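Long-range contacts in cytoplasmic export protein 1 (Saccharomyces cerevisiae, PDB 3VWA), which takes part in nuclear tRNA export, where it may collect tRNA from export receptors at the nuclear pore complex and deliver aminoacylated tRNA to the translation machinery: residues A[22-26]-A[170-174]; A[117-121]-A[222-226]; A[124-130]-A[149-155]. All coordinates share one frame; numbering follows the deposited sequence.

Interaction 1 (A[22-26]-A[170-174]); sequences ETALW and YYNII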
loop_
_atom_site.group_PDB
_atom_site.type_symbol
_atom_site.label_atom_id
_atom_site.label_comp_id
_atom_site.label_asym_id
_atom_site.label_seq_id
_atom_site.Cartn_x
_atom_site.Cartn_y
_atom_site.Cartn_z
ATOM N N GLU A 22 -14.096 21.142 9.288
ATOM C CA GLU A 22 -14.946 22.008 10.054
ATOM C C GLU A 22 -16.079 22.358 9.132
ATOM O O GLU A 22 -15.869 22.462 7.946
ATOM C CB GLU A 22 -14.205 23.300 10.336
ATOM C CG GLU A 22 -13.782 23.507 11.771
ATOM C CD GLU A 22 -14.181 24.880 12.275
ATOM O OE1 GLU A 22 -14.177 25.859 11.487
ATOM O OE2 GLU A 22 -14.517 24.972 13.464
ATOM N N THR A 23 -17.263 22.585 9.686
ATOM C CA THR A 23 -18.442 22.985 8.928
ATOM C C THR A 23 -19.159 23.971 9.833
ATOM O O THR A 23 -18.706 24.210 10.936
ATOM C CB THR A 23 -19.238 21.718 8.523
ATOM O OG1 THR A 23 -18.792 21.316 7.228
ATOM C CG2 THR A 23 -20.714 21.904 8.496
ATOM N N ALA A 24 -20.232 24.590 9.375
ATOM C CA ALA A 24 -20.936 25.522 10.226
ATOM C C ALA A 24 -21.561 24.814 11.424
ATOM O O ALA A 24 -21.798 25.463 12.448
ATOM C CB ALA A 24 -22.003 26.267 9.441
ATOM N N LEU A 25 -21.860 23.510 11.301
ATOM C CA LEU A 25 -22.530 22.793 12.406
ATOM C C LEU A 25 -21.668 21.836 13.253
ATOM O O LEU A 25 -22.073 21.456 14.354
ATOM C CB LEU A 25 -23.732 22.042 11.904
ATOM C CG LEU A 25 -24.755 23.004 11.370
ATOM C CD1 LEU A 25 -25.803 22.194 10.676
ATOM C CD2 LEU A 25 -25.373 23.879 12.460
ATOM N N TRP A 26 -20.510 21.444 12.723
ATOM C CA TRP A 26 -19.686 20.391 13.299
ATOM C C TRP A 26 -18.233 20.644 13.055
ATOM O O TRP A 26 -17.836 21.137 11.978
ATOM C CB TRP A 26 -20.011 19.013 12.678
ATOM C CG TRP A 26 -21.443 18.635 12.858
ATOM C CD1 TRP A 26 -22.507 18.864 11.994
ATOM C CD2 TRP A 26 -22.041 17.961 14.007
ATOM N NE1 TRP A 26 -23.677 18.403 12.543
ATOM C CE2 TRP A 26 -23.465 17.857 13.725
ATOM C CE3 TRP A 26 -21.552 17.467 15.216
ATOM C CZ2 TRP A 26 -24.345 17.280 14.619
ATOM C CZ3 TRP A 26 -22.448 16.861 16.089
ATOM C CH2 TRP A 26 -23.813 16.784 15.792
ATOM N N TYR A 170 -32.037 25.319 8.413
ATOM C CA TYR A 170 -30.825 24.549 8.094
ATOM C C TYR A 170 -30.009 25.177 6.955
ATOM O O TYR A 170 -28.839 25.491 7.114
ATOM C CB TYR A 170 -31.188 23.094 7.773
ATOM C CG TYR A 170 -30.021 22.299 7.272
ATOM C CD1 TYR A 170 -29.104 21.729 8.156
ATOM C CD2 TYR A 170 -29.786 22.164 5.898
ATOM C CE1 TYR A 170 -28.002 21.014 7.688
ATOM C CE2 TYR A 170 -28.680 21.460 5.415
ATOM C CZ TYR A 170 -27.796 20.885 6.312
ATOM O OH TYR A 170 -26.716 20.190 5.833
ATOM N N TYR A 171 -30.645 25.373 5.814
ATOM C CA TYR A 171 -29.985 25.978 4.652
ATOM C C TYR A 171 -29.522 27.412 4.875
ATOM O O TYR A 171 -28.504 27.809 4.339
ATOM C CB TYR A 171 -30.871 25.844 3.407
ATOM C CG TYR A 171 -30.724 24.470 2.827
ATOM C CD1 TYR A 171 -29.700 24.183 1.920
ATOM C CD2 TYR A 171 -31.540 23.441 3.248
ATOM C CE1 TYR A 171 -29.541 22.908 1.401
ATOM C CE2 TYR A 171 -31.393 22.154 2.742
ATOM C CZ TYR A 171 -30.394 21.902 1.826
ATOM O OH TYR A 171 -30.245 20.645 1.343
ATOM N N ASN A 172 -30.256 28.167 5.698
ATOM C CA ASN A 172 -29.828 29.506 6.112
ATOM C C ASN A 172 -28.577 29.484 6.990
ATOM O O ASN A 172 -27.694 30.345 6.851
ATOM C CB ASN A 172 -30.963 30.247 6.833
ATOM N N ILE A 173 -28.514 28.505 7.902
ATOM C CA ILE A 173 -27.362 28.348 8.772
ATOM C C ILE A 173 -26.165 27.997 7.902
ATOM O O ILE A 173 -25.123 28.640 7.981
ATOM C CB ILE A 173 -27.614 27.279 9.877
ATOM C CG1 ILE A 173 -28.460 27.894 10.998
ATOM C CG2 ILE A 173 -26.296 26.701 10.395
ATOM C CD1 ILE A 173 -29.506 26.962 11.584
ATOM N N ILE A 174 -26.324 26.993 7.047
ATOM C CA ILE A 174 -25.217 26.558 6.206
ATOM C C ILE A 174 -24.848 27.556 5.104
ATOM O O ILE A 174 -23.811 27.387 4.464
ATOM C CB ILE A 174 -25.466 25.168 5.596
ATOM C CG1 ILE A 174 -25.620 24.142 6.713
ATOM C CG2 ILE A 174 -24.304 24.782 4.680
ATOM C CD1 ILE A 174 -24.302 23.763 7.341
#
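Leu25 reaches out of the 22-26 turn and sets its two methyls among Tyr170, Ile173 and Ile174 on helix 160-174. The branches divide the work. CD2 of Leu25 meets CG2 of Ile173 at 3.6 Å, while CD1 lies 4.0 Å from CD1 of Ile174 and also touches the Tyr170 ring obliquely, 3.9 Å from CE1. A forked leucine suits a site with partners on two sides. In Ile174 CG1 lies anti to the carbonyl carbon (chi1 -61°) and the chain bends again at chi2 (-76°), bringing CD1 to the turn while CG1 sits over one face of the Tyr170 ring, toward its rim. The same CD1 receives CB of Ala24 at 4.0 Å, where the small methyl lets the backbones approach. No hydrogen bond crosses, and the side chains meet through apolar groups; the turn closes itself through Thr23 N to Trp26 O (2.8 Å). This hairpin of the kinase-like domain probably occupies the place of the glycine-rich loop of active kinases, yet its residues 22-26 include no glycine. Leu25 is tied by backbone bonds to Lys46, just past strand 39-45, and Leu54 of helix 52-64 packs against both Tyr170 and Ile173.

Interaction 2 (A[117-121]-A[222-226]); sequences LATLG and IENFR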
loop_
_atom_site.group_PDB
_atom_site.type_symbol
_atom_site.label_atom_id
_atom_site.label_comp_id
_atom_site.label_asym_id
_atom_site.label_seq_id
_atom_site.Cartn_x
_atom_site.Cartn_y
_atom_site.Cartn_z
ATOM N N LEU A 117 -26.149 5.200 -3.443
ATOM C CA LEU A 117 -27.475 4.768 -3.841
ATOM C C LEU A 117 -28.005 3.601 -3.000
ATOM O O LEU A 117 -29.176 3.569 -2.663
ATOM C CB LEU A 117 -27.495 4.455 -5.354
ATOM C CG LEU A 117 -27.344 5.725 -6.241
ATOM C CD1 LEU A 117 -26.983 5.383 -7.687
ATOM C CD2 LEU A 117 -28.629 6.559 -6.286
ATOM N N ALA A 118 -27.190 2.616 -2.660
ATOM C CA ALA A 118 -27.727 1.530 -1.822
ATOM C C ALA A 118 -28.167 2.115 -0.458
ATOM O O ALA A 118 -29.198 1.699 0.095
ATOM C CB ALA A 118 -26.676 0.444 -1.609
ATOM N N THR A 119 -27.401 3.091 0.053
ATOM C CA THR A 119 -27.731 3.712 1.318
ATOM C C THR A 119 -29.030 4.524 1.271
ATOM O O THR A 119 -29.865 4.390 2.165
ATOM C CB THR A 119 -26.619 4.600 1.767
ATOM O OG1 THR A 119 -25.430 3.810 1.764
ATOM C CG2 THR A 119 -26.948 5.169 3.177
ATOM N N LEU A 120 -29.189 5.323 0.223
ATOM C CA LEU A 120 -30.431 6.075 -0.011
ATOM C C LEU A 120 -31.632 5.153 -0.286
ATOM O O LEU A 120 -32.796 5.544 -0.090
ATOM C CB LEU A 120 -30.221 7.082 -1.169
ATOM C CG LEU A 120 -29.169 8.168 -0.853
ATOM C CD1 LEU A 120 -28.643 8.896 -2.091
ATOM C CD2 LEU A 120 -29.650 9.174 0.195
ATOM N N GLY A 121 -31.354 3.923 -0.705
ATOM C CA GLY A 121 -32.402 2.885 -0.787
ATOM C C GLY A 121 -32.885 2.403 0.591
ATOM O O GLY A 121 -34.073 2.158 0.788
ATOM N N ILE A 222 -35.552 8.508 -5.950
ATOM C CA ILE A 222 -34.223 7.951 -5.910
ATOM C C ILE A 222 -34.287 6.503 -6.331
ATOM O O ILE A 222 -33.515 6.084 -7.204
ATOM C CB ILE A 222 -33.570 8.075 -4.510
ATOM C CG1 ILE A 222 -33.221 9.523 -4.220
ATOM C CG2 ILE A 222 -32.311 7.239 -4.402
ATOM C CD1 ILE A 222 -33.128 9.806 -2.720
ATOM N N GLU A 223 -35.208 5.744 -5.737
ATOM C CA GLU A 223 -35.328 4.311 -6.069
ATOM C C GLU A 223 -35.618 4.126 -7.563
ATOM O O GLU A 223 -35.159 3.163 -8.168
ATOM C CB GLU A 223 -36.381 3.607 -5.218
ATOM C CG GLU A 223 -37.761 3.665 -5.838
ATOM C CD GLU A 223 -38.788 2.798 -5.135
ATOM O OE1 GLU A 223 -38.469 1.630 -4.782
ATOM O OE2 GLU A 223 -39.924 3.300 -4.963
ATOM N N ASN A 224 -36.354 5.066 -8.149
ATOM C CA ASN A 224 -36.689 4.988 -9.568
ATOM C C ASN A 224 -35.432 5.261 -10.360
ATOM O O ASN A 224 -35.129 4.539 -11.300
ATOM C CB ASN A 224 -37.780 5.997 -9.922
ATOM C CG ASN A 224 -38.409 5.729 -11.284
ATOM O OD1 ASN A 224 -38.293 6.542 -12.211
ATOM N ND2 ASN A 224 -39.092 4.577 -11.409
ATOM N N PHE A 225 -34.679 6.292 -9.940
ATOM C CA PHE A 225 -33.409 6.669 -10.577
ATOM C C PHE A 225 -32.438 5.506 -10.533
ATOM O O PHE A 225 -31.731 5.237 -11.498
ATOM C CB PHE A 225 -32.842 7.903 -9.883
ATOM C CG PHE A 225 -31.468 8.299 -10.331
ATOM C CD1 PHE A 225 -31.287 9.116 -11.446
ATOM C CD2 PHE A 225 -30.333 7.900 -9.592
ATOM C CE1 PHE A 225 -30.015 9.507 -11.856
ATOM C CE2 PHE A 225 -29.059 8.285 -10.001
ATOM C CZ PHE A 225 -28.899 9.095 -11.130
ATOM N N ARG A 226 -32.471 4.774 -9.432
ATOM C CA ARG A 226 -31.594 3.635 -9.233
ATOM C C ARG A 226 -31.846 2.475 -10.256
ATOM O O ARG A 226 -30.920 1.940 -10.848
ATOM C CB ARG A 226 -31.800 3.164 -7.806
ATOM C CG ARG A 226 -30.757 2.208 -7.314
ATOM C CD ARG A 226 -30.863 2.060 -5.822
ATOM N NE ARG A 226 -29.971 0.984 -5.426
ATOM C CZ ARG A 226 -30.147 0.240 -4.346
ATOM N NH1 ARG A 226 -29.276 -0.732 -4.064
ATOM N NH2 ARG A 226 -31.199 0.483 -3.556
HETATM O O HOH W 1 -30.777 -0.310 -1.068
#
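A single water joins Arg226 to Ala118: it accepts a bond from NH2 of Arg226 at 2.6 Å and donates one to the carbonyl O of Ala118 at 2.8 Å. The arginine reaches it with an extended chain, CG anti to the backbone N (chi1 -166°), which carries the guanidinium across the neighbouring helix. There the flat group lies with one face over backbone, Leu117 O and Ala118 CA sitting above the same side, and NH1 is 3.5 Å from Ala118 CA. Small residues make this possible. Gly121 lets NH2 come within 3.9 Å of its CA, whereas any side chain there would collide with the guanidinium. Cut back to an alanine, Arg226 would probably leave the water on Ala118 O without its donor and uncover the backbone of Leu117 and Ala118. Deeper in, the interface is apolar: Leu117 points CD2 at the edge of the Phe225 ring, 4.0 Å from CD2 of that ring, and CG2 of Ile222 rests 3.9 Å from CB of Leu120. The short axes cross at -140°, 9.8 Å apart, so the helices run roughly antiparallel. Both belong to the helical part of the kinase-like domain. Leu191 of helix 186-198 packs on Leu117 and Leu120, Phe225 touches Ile195 of that helix and also helix 209-216, and Leu120 also touches Leu146 of strand 144-146.

Interaction 3 (A[124-130]-A[149-155]); sequences KNFVLGT and LELCSSK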
loop_
_atom_site.group_PDB
_atom_site.type_symbol
_atom_site.label_atom_id
_atom_site.label_comp_id
_atom_site.label_asym_id
_atom_site.label_seq_id
_atom_site.Cartn_x
_atom_site.Cartn_y
_atom_site.Cartn_z
ATOM N N LYS A 124 -35.248 5.100 2.240
ATOM C CA LYS A 124 -36.352 5.596 1.389
ATOM C C LYS A 124 -37.628 6.032 2.125
ATOM O O LYS A 124 -38.339 6.917 1.639
ATOM C CB LYS A 124 -36.693 4.601 0.269
ATOM C CG LYS A 124 -37.329 3.318 0.742
ATOM C CD LYS A 124 -37.715 2.499 -0.481
ATOM C CE LYS A 124 -37.760 1.010 -0.172
ATOM N NZ LYS A 124 -37.958 0.283 -1.466
ATOM N N ASN A 125 -37.901 5.404 3.273
ATOM C CA ASN A 125 -38.962 5.806 4.207
ATOM C C ASN A 125 -38.656 7.109 4.947
ATOM O O ASN A 125 -39.550 7.668 5.609
ATOM C CB ASN A 125 -39.187 4.717 5.280
ATOM C CG ASN A 125 -39.677 3.398 4.698
ATOM O OD1 ASN A 125 -40.318 3.367 3.656
ATOM N ND2 ASN A 125 -39.351 2.305 5.366
ATOM N N PHE A 126 -37.408 7.578 4.876
ATOM C CA PHE A 126 -37.021 8.806 5.590
ATOM C C PHE A 126 -36.777 9.922 4.587
ATOM O O PHE A 126 -36.653 9.663 3.389
ATOM C CB PHE A 126 -35.764 8.599 6.446
ATOM C CG PHE A 126 -35.937 7.625 7.597
ATOM C CD1 PHE A 126 -36.463 8.043 8.809
ATOM C CD2 PHE A 126 -35.530 6.301 7.487
ATOM C CE1 PHE A 126 -36.599 7.173 9.879
ATOM C CE2 PHE A 126 -35.661 5.415 8.564
ATOM C CZ PHE A 126 -36.196 5.857 9.762
ATOM N N VAL A 127 -36.785 11.169 5.068
ATOM C CA VAL A 127 -36.249 12.297 4.306
ATOM C C VAL A 127 -34.897 12.588 4.909
ATOM O O VAL A 127 -34.735 12.519 6.144
ATOM C CB VAL A 127 -37.073 13.592 4.449
ATOM C CG1 VAL A 127 -36.647 14.624 3.385
ATOM C CG2 VAL A 127 -38.550 13.302 4.336
ATOM N N LEU A 128 -33.934 12.918 4.055
ATOM C CA LEU A 128 -32.578 13.177 4.535
ATOM C C LEU A 128 -32.409 14.660 4.543
ATOM O O LEU A 128 -32.134 15.234 5.584
ATOM C CB LEU A 128 -31.509 12.497 3.664
ATOM C CG LEU A 128 -30.141 12.088 4.267
ATOM C CD1 LEU A 128 -29.020 12.057 3.239
ATOM C CD2 LEU A 128 -29.705 12.866 5.523
ATOM N N GLY A 129 -32.554 15.267 3.364
ATOM C CA GLY A 129 -32.690 16.693 3.230
ATOM C C GLY A 129 -31.424 17.499 3.184
ATOM O O GLY A 129 -31.442 18.680 2.765
ATOM N N THR A 130 -30.318 16.867 3.580
ATOM C CA THR A 130 -29.036 17.549 3.783
ATOM C C THR A 130 -27.935 17.122 2.769
ATOM O O THR A 130 -26.759 17.456 2.966
ATOM C CB THR A 130 -28.499 17.213 5.184
ATOM O OG1 THR A 130 -28.231 15.794 5.218
ATOM C CG2 THR A 130 -29.527 17.673 6.369
ATOM N N LEU A 149 -27.519 14.246 9.785
ATOM C CA LEU A 149 -28.834 13.737 10.056
ATOM C C LEU A 149 -29.689 14.871 10.692
ATOM O O LEU A 149 -30.786 14.637 11.225
ATOM C CB LEU A 149 -28.605 12.549 10.989
ATOM C CG LEU A 149 -28.812 11.096 10.514
ATOM C CD1 LEU A 149 -28.830 10.855 8.991
ATOM C CD2 LEU A 149 -27.865 10.150 11.248
ATOM N N GLU A 150 -29.196 16.109 10.582
ATOM C CA GLU A 150 -29.872 17.300 11.170
ATOM C C GLU A 150 -31.359 17.440 10.842
ATOM O O GLU A 150 -32.172 17.804 11.705
ATOM C CB GLU A 150 -29.168 18.601 10.775
ATOM C CG GLU A 150 -27.730 18.697 11.255
ATOM C CD GLU A 150 -26.734 17.975 10.368
ATOM O OE1 GLU A 150 -27.127 17.418 9.330
ATOM O OE2 GLU A 150 -25.531 17.983 10.698
ATOM N N LEU A 151 -31.711 17.159 9.592
ATOM C CA LEU A 151 -33.073 17.359 9.113
ATOM C C LEU A 151 -33.839 16.035 9.030
ATOM O O LEU A 151 -35.009 16.004 8.716
ATOM C CB LEU A 151 -33.013 18.021 7.725
ATOM C CG LEU A 151 -32.593 19.497 7.671
ATOM C CD1 LEU A 151 -32.770 19.995 6.241
ATOM C CD2 LEU A 151 -33.449 20.339 8.601
ATOM N N CYS A 152 -33.153 14.938 9.295
ATOM C CA CYS A 152 -33.694 13.627 9.017
ATOM C C CYS A 152 -34.941 13.312 9.843
ATOM O O CYS A 152 -34.951 13.430 11.086
ATOM C CB CYS A 152 -32.632 12.576 9.304
ATOM S SG CYS A 152 -33.203 10.912 8.941
ATOM N N SER A 153 -35.975 12.892 9.143
ATOM C CA SER A 153 -37.232 12.433 9.761
ATOM C C SER A 153 -37.954 11.389 8.866
ATOM O O SER A 153 -37.686 11.263 7.651
ATOM C CB SER A 153 -38.169 13.625 10.072
ATOM O OG SER A 153 -37.807 14.800 9.333
ATOM N N SER A 154 -38.853 10.642 9.492
ATOM C CA SER A 154 -39.681 9.656 8.828
ATOM C C SER A 154 -40.734 10.321 7.949
ATOM O O SER A 154 -41.232 11.405 8.250
ATOM C CB SER A 154 -40.357 8.775 9.880
ATOM O OG SER A 154 -41.075 7.709 9.264
ATOM N N LYS A 155 -41.076 9.692 6.841
ATOM C CA LYS A 155 -42.058 10.312 5.977
ATOM C C LYS A 155 -43.470 10.111 6.535
ATOM O O LYS A 155 -44.363 10.931 6.286
ATOM C CB LYS A 155 -41.891 9.811 4.544
ATOM C CG LYS A 155 -40.582 10.294 3.915
ATOM C CD LYS A 155 -40.237 9.531 2.660
ATOM C CE LYS A 155 -40.008 10.487 1.505
ATOM N NZ LYS A 155 -40.845 10.042 0.347
HETATM O O HOH W 2 -42.143 6.685 6.948
HETATM O O HOH W 3 -30.823 15.262 7.757
#
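Lys155 lays its aliphatic chain along the backbone of residues 124-126. Its CB is 3.3 Å from the carbonyl O of Asn125, and CG touches both that oxygen and CG2 of Val127, crossing the valine at about a right angle. CD comes 3.4 Å from Lys124 O, and bends at chi3 and chi4 (126° and -129°) carry CE past Phe126 O as well, so that carbonyl oxygens line much of the path of a chain with a cationic end. At the tip, NZ of Lys155 ends 4.2 Å from Lys124 O. The main chain of the same residue is gripped too, Lys155 N donating to Asn125 O at 2.8 Å. Next along, Val127 and Ser153 form an antiparallel hydrogen-bonded pair. Val127 N points almost straight at Ser153 O (2.7 Å), while the return bond from Ser153 N to Val127 O is longer, at 3.3 Å. This two-stranded ribbon probably corresponds to the strands that, in protein kinases, lead into the catalytic loop and out of the DFG segment. The backbone N atoms of Leu128 and Gly129 bond to Asp187 of helix 186-198, much as an aspartate of the large lobe holds the catalytic loop in active kinases. Beyond the ribbon the chains part, and a water takes over: it donates to Leu128 O and accepts from Leu151 N. Gly129 turns with a positive phi that residues with a side chain adopt less readily. Phe126 presents its ring edge to the backbone of Ser153 and Ser154, while SG of Cys152 stands obliquely 5.1 Å from the ring centroid. Thr130 uses both branches, sending OG1 to Gly148 O and setting its methyl CG2 against CB of Leu151 at 3.8 Å.

All three contacts lie in the kinase-like domain, ahead of the HEAT repeats at residues 381-419 and 494-530. Interaction 3 is the middle member, its centre 17 Å from that of interaction 1 and 14 Å from that of interaction 2. Two probable hydrogen bonds tie it to interaction 1: Trp26 NE1 to Glu150 OE2 (2.6 Å) and Tyr171 OH to Gly129 O (2.7 Å). Toward interaction 2 the ties are weaker: CD2 of Leu120 packs on CD1 of Leu128 at 4.2 Å, and Lys124 NZ makes no more than a long, weak ion pair with Glu223 OE1. Interactions 1 and 2 do not touch, with nearest atoms about 12 Å apart.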